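Local coordinates for apical membrane antigen 1-like protein, soluble form (Toxoplasma gondii, PDB 3ZLE) that may take part in host-cell invasion by the sporozoite stage of the parasite, as the ectodomain portion of an AMA1-family surface antigen, at residues A[9-18]-A[344-352]. Residues are numbered along the deposited sequence; the frame is centred on the assembly and turned at random.
Sequences WATTTAFADF and EVNLPQCDS
One face of the Phe18 ring is taken by Pro348, whose CD sits 3.4 Å from the ring centroid and 8° off the ring normal, a CH-pi contact centred on the aromatic system. At the edge of the same ring, Phe18 CZ meets Val345 CG2 at 4.2 Å. The Phe15 ring presents its rim instead: the carbonyl oxygen of Gln349 lies in the ring plane, 3.1 Å from Phe15 CE1, where the positive rim of the ring probably favours it, and Pro348 CB and Cys350 CA also lie near that plane. A face of Phe15 is covered by Thr12 CG2. Trp9 likewise offers an edge to the proline, CZ3 lying 4.0 Å from Pro348 CG, so three aromatic side chains of 9-18 touch one pyrrolidine ring, at CD, CG and CB.

Phe18 already points its CB toward 344-352, and with CG anti to the backbone N (chi1 -169°) the ring is laid over Pro348 CD; Phe15, three residues earlier, has CG beside its own N (chi1 -57°), which brings its rim to the Gln349 carbonyl. Leu347 CD2 bridges two of the rings, 3.8 Å from Trp9 CH2 and 3.9 Å from Phe18 CE2. Asn346 O accepts a hydrogen bond from a glycerol, probably from the crystallisation liquor.

The arrangement packs the N-terminal helix 13-20 of the AMA1 ectodomain against the extended chain between strand 344-345, paired in parallel with 222-223, and the Cys350-Cys372 disulfide to strand 366-373, consistent with the link into the cystine-rich third domain of AMA1 proteins. The two segments bury 360 Å² in all, chiefly between apolar groups. Beyond them, Phe377 stacks on Trp9 and meets Phe15 edge-to-face, while Phe327 packs edge-to-face with Trp9.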
loop_
_atom_site.group_PDB
_atom_site.type_symbol
_atom_site.label_atom_id
_atom_site.label_comp_id
_atom_site.label_asym_id
_atom_site.label_seq_id
_atom_site.Cartn_x
_atom_site.Cartn_y
_atom_site.Cartn_z
ATOM N N TRP A 9 -22.315 5.162 9.845
ATOM C CA TRP A 9 -20.864 5.092 9.928
ATOM C C TRP A 9 -20.173 6.250 10.674
ATOM O O TRP A 9 -19.005 6.138 11.040
ATOM C CB TRP A 9 -20.274 4.894 8.540
ATOM C CG TRP A 9 -20.715 3.546 7.996
ATOM C CD1 TRP A 9 -21.857 3.295 7.296
ATOM C CD2 TRP A 9 -20.165 2.256 8.340
ATOM N NE1 TRP A 9 -22.004 1.941 7.093
ATOM C CE2 TRP A 9 -21.019 1.279 7.777
ATOM C CE3 TRP A 9 -19.085 1.837 9.139
ATOM C CZ2 TRP A 9 -20.779 -0.085 7.907
ATOM C CZ3 TRP A 9 -18.837 0.468 9.260
ATOM C CH2 TRP A 9 -19.668 -0.470 8.630
ATOM N N ALA A 10 -20.916 7.323 10.935
ATOM C CA ALA A 10 -20.454 8.396 11.806
ATOM C C ALA A 10 -21.151 8.378 13.176
ATOM O O ALA A 10 -20.913 9.232 14.005
ATOM C CB ALA A 10 -20.628 9.750 11.115
ATOM N N THR A 11 -21.898 7.312 13.447
ATOM C CA THR A 11 -22.900 7.304 14.507
ATOM C C THR A 11 -22.365 6.673 15.776
ATOM O O THR A 11 -23.027 6.663 16.812
ATOM C CB THR A 11 -24.146 6.526 14.060
ATOM O OG1 THR A 11 -25.220 7.442 13.826
ATOM C CG2 THR A 11 -24.558 5.481 15.091
ATOM N N THR A 12 -21.156 6.157 15.692
ATOM C CA THR A 12 -20.639 5.296 16.721
ATOM C C THR A 12 -19.141 5.368 16.612
ATOM O O THR A 12 -18.609 5.488 15.519
ATOM C CB THR A 12 -21.114 3.847 16.501
ATOM O OG1 THR A 12 -22.360 3.649 17.181
ATOM C CG2 THR A 12 -20.086 2.836 16.998
ATOM N N THR A 13 -18.463 5.332 17.743
ATOM C CA THR A 13 -17.031 5.424 17.743
ATOM C C THR A 13 -16.408 4.298 16.992
ATOM O O THR A 13 -15.403 4.483 16.318
ATOM C CB THR A 13 -16.462 5.448 19.176
ATOM O OG1 THR A 13 -16.838 6.676 19.786
ATOM C CG2 THR A 13 -14.972 5.377 19.146
ATOM N N ALA A 14 -16.941 3.099 17.179
ATOM C CA ALA A 14 -16.385 1.950 16.496
ATOM C C ALA A 14 -16.654 2.015 14.981
ATOM O O ALA A 14 -15.823 1.608 14.196
ATOM C CB ALA A 14 -16.903 0.638 17.104
ATOM N N PHE A 15 -17.823 2.495 14.567
ATOM C CA PHE A 15 -18.112 2.537 13.111
ATOM C C PHE A 15 -17.244 3.620 12.463
ATOM O O PHE A 15 -16.671 3.429 11.391
ATOM C CB PHE A 15 -19.607 2.801 12.818
ATOM C CG PHE A 15 -20.555 1.805 13.438
ATOM C CD1 PHE A 15 -20.185 0.488 13.651
ATOM C CD2 PHE A 15 -21.836 2.208 13.844
ATOM C CE1 PHE A 15 -21.057 -0.397 14.291
ATOM C CE2 PHE A 15 -22.748 1.287 14.387
ATOM C CZ PHE A 15 -22.348 -0.013 14.623
ATOM N N ALA A 16 -17.050 4.711 13.192
ATOM C CA ALA A 16 -16.371 5.880 12.651
ATOM C C ALA A 16 -14.894 5.585 12.577
ATOM O O ALA A 16 -14.251 5.820 11.550
ATOM C CB ALA A 16 -16.674 7.124 13.523
ATOM N N ASP A 17 -14.413 4.825 13.540
ATOM C CA ASP A 17 -12.994 4.404 13.519
ATOM C C ASP A 17 -12.725 3.442 12.435
ATOM O O ASP A 17 -11.638 3.378 11.890
ATOM C CB ASP A 17 -12.601 3.773 14.871
ATOM C CG ASP A 17 -12.441 4.787 15.952
ATOM O OD1 ASP A 17 -12.619 6.004 15.664
ATOM O OD2 ASP A 17 -12.250 4.380 17.124
ATOM N N PHE A 18 -13.737 2.650 12.074
ATOM C CA PHE A 18 -13.531 1.728 11.006
ATOM C C PHE A 18 -13.531 2.445 9.663
ATOM O O PHE A 18 -12.641 2.251 8.832
ATOM C CB PHE A 18 -14.591 0.635 11.062
ATOM C CG PHE A 18 -14.314 -0.519 10.148
ATOM C CD1 PHE A 18 -13.448 -1.543 10.530
ATOM C CD2 PHE A 18 -14.933 -0.596 8.904
ATOM C CE1 PHE A 18 -13.234 -2.641 9.682
ATOM C CE2 PHE A 18 -14.764 -1.694 8.083
ATOM C CZ PHE A 18 -13.935 -2.743 8.497
ATOM N N GLU A 344 -9.027 -10.920 4.717
ATOM C CA GLU A 344 -10.342 -10.266 4.862
ATOM C C GLU A 344 -10.865 -10.144 6.304
ATOM O O GLU A 344 -10.737 -11.099 7.087
ATOM C CB GLU A 344 -11.383 -11.011 4.012
ATOM C CG GLU A 344 -11.031 -11.082 2.514
ATOM C CD GLU A 344 -11.988 -11.973 1.743
ATOM O OE1 GLU A 344 -12.918 -12.545 2.366
ATOM O OE2 GLU A 344 -11.754 -12.176 0.561
ATOM N N VAL A 345 -11.403 -8.965 6.676
ATOM C CA VAL A 345 -11.974 -8.802 7.980
ATOM C C VAL A 345 -13.463 -8.504 7.811
ATOM O O VAL A 345 -13.897 -8.009 6.771
ATOM C CB VAL A 345 -11.334 -7.629 8.757
ATOM C CG1 VAL A 345 -9.903 -7.868 9.129
ATOM C CG2 VAL A 345 -11.640 -6.292 8.130
ATOM N N ASN A 346 -14.215 -8.715 8.866
ATOM C CA ASN A 346 -15.589 -8.280 8.864
ATOM C C ASN A 346 -15.800 -6.802 9.145
ATOM O O ASN A 346 -14.961 -6.136 9.777
ATOM C CB ASN A 346 -16.388 -9.126 9.827
ATOM C CG ASN A 346 -16.736 -10.477 9.233
ATOM O OD1 ASN A 346 -17.111 -10.568 8.059
ATOM N ND2 ASN A 346 -16.473 -11.531 9.980
ATOM N N LEU A 347 -16.977 -6.332 8.753
ATOM C CA LEU A 347 -17.497 -5.067 9.205
ATOM C C LEU A 347 -17.621 -5.175 10.696
ATOM O O LEU A 347 -17.824 -6.268 11.217
ATOM C CB LEU A 347 -18.886 -4.815 8.598
ATOM C CG LEU A 347 -18.945 -4.548 7.090
ATOM C CD1 LEU A 347 -20.386 -4.336 6.622
ATOM C CD2 LEU A 347 -18.068 -3.327 6.740
ATOM N N PRO A 348 -17.510 -4.037 11.398
ATOM C CA PRO A 348 -17.714 -4.079 12.826
ATOM C C PRO A 348 -19.121 -4.550 13.099
ATOM O O PRO A 348 -20.036 -4.235 12.355
ATOM C CB PRO A 348 -17.538 -2.606 13.292
ATOM C CG PRO A 348 -17.159 -1.825 12.063
ATOM C CD PRO A 348 -16.901 -2.786 10.927
ATOM N N GLN A 349 -19.293 -5.284 14.180
ATOM C CA GLN A 349 -20.607 -5.639 14.598
ATOM C C GLN A 349 -21.396 -4.436 15.013
ATOM O O GLN A 349 -20.867 -3.348 15.224
ATOM C CB GLN A 349 -20.579 -6.670 15.708
ATOM C CG GLN A 349 -20.462 -8.087 15.151
ATOM C CD GLN A 349 -20.487 -9.160 16.221
ATOM O OE1 GLN A 349 -20.384 -8.870 17.409
ATOM N NE2 GLN A 349 -20.627 -10.417 15.797
ATOM N N CYS A 350 -22.645 -4.693 15.304
ATOM C CA CYS A 350 -23.654 -3.717 15.250
ATOM C C CYS A 350 -24.523 -4.157 16.426
ATOM O O CYS A 350 -24.521 -5.322 16.762
ATOM C CB CYS A 350 -24.320 -3.903 13.872
ATOM S SG CYS A 350 -25.917 -3.280 13.624
ATOM N N ASP A 351 -25.096 -3.237 17.181
ATOM C CA ASP A 351 -25.913 -3.666 18.365
ATOM C C ASP A 351 -27.411 -3.681 18.052
ATOM O O ASP A 351 -28.039 -2.619 17.937
ATOM C CB ASP A 351 -25.614 -2.751 19.552
ATOM C CG ASP A 351 -26.607 -2.927 20.720
ATOM O OD1 ASP A 351 -27.046 -4.065 21.014
ATOM O OD2 ASP A 351 -26.894 -1.910 21.379
ATOM N N SER A 352 -27.960 -4.881 17.837
ATOM C CA SER A 352 -29.323 -5.042 17.344
ATOM C C SER A 352 -30.347 -4.405 18.254
ATOM O O SER A 352 -31.362 -3.888 17.778
ATOM C CB SER A 352 -29.680 -6.520 17.172
ATOM O OG SER A 352 -29.511 -6.930 15.831
#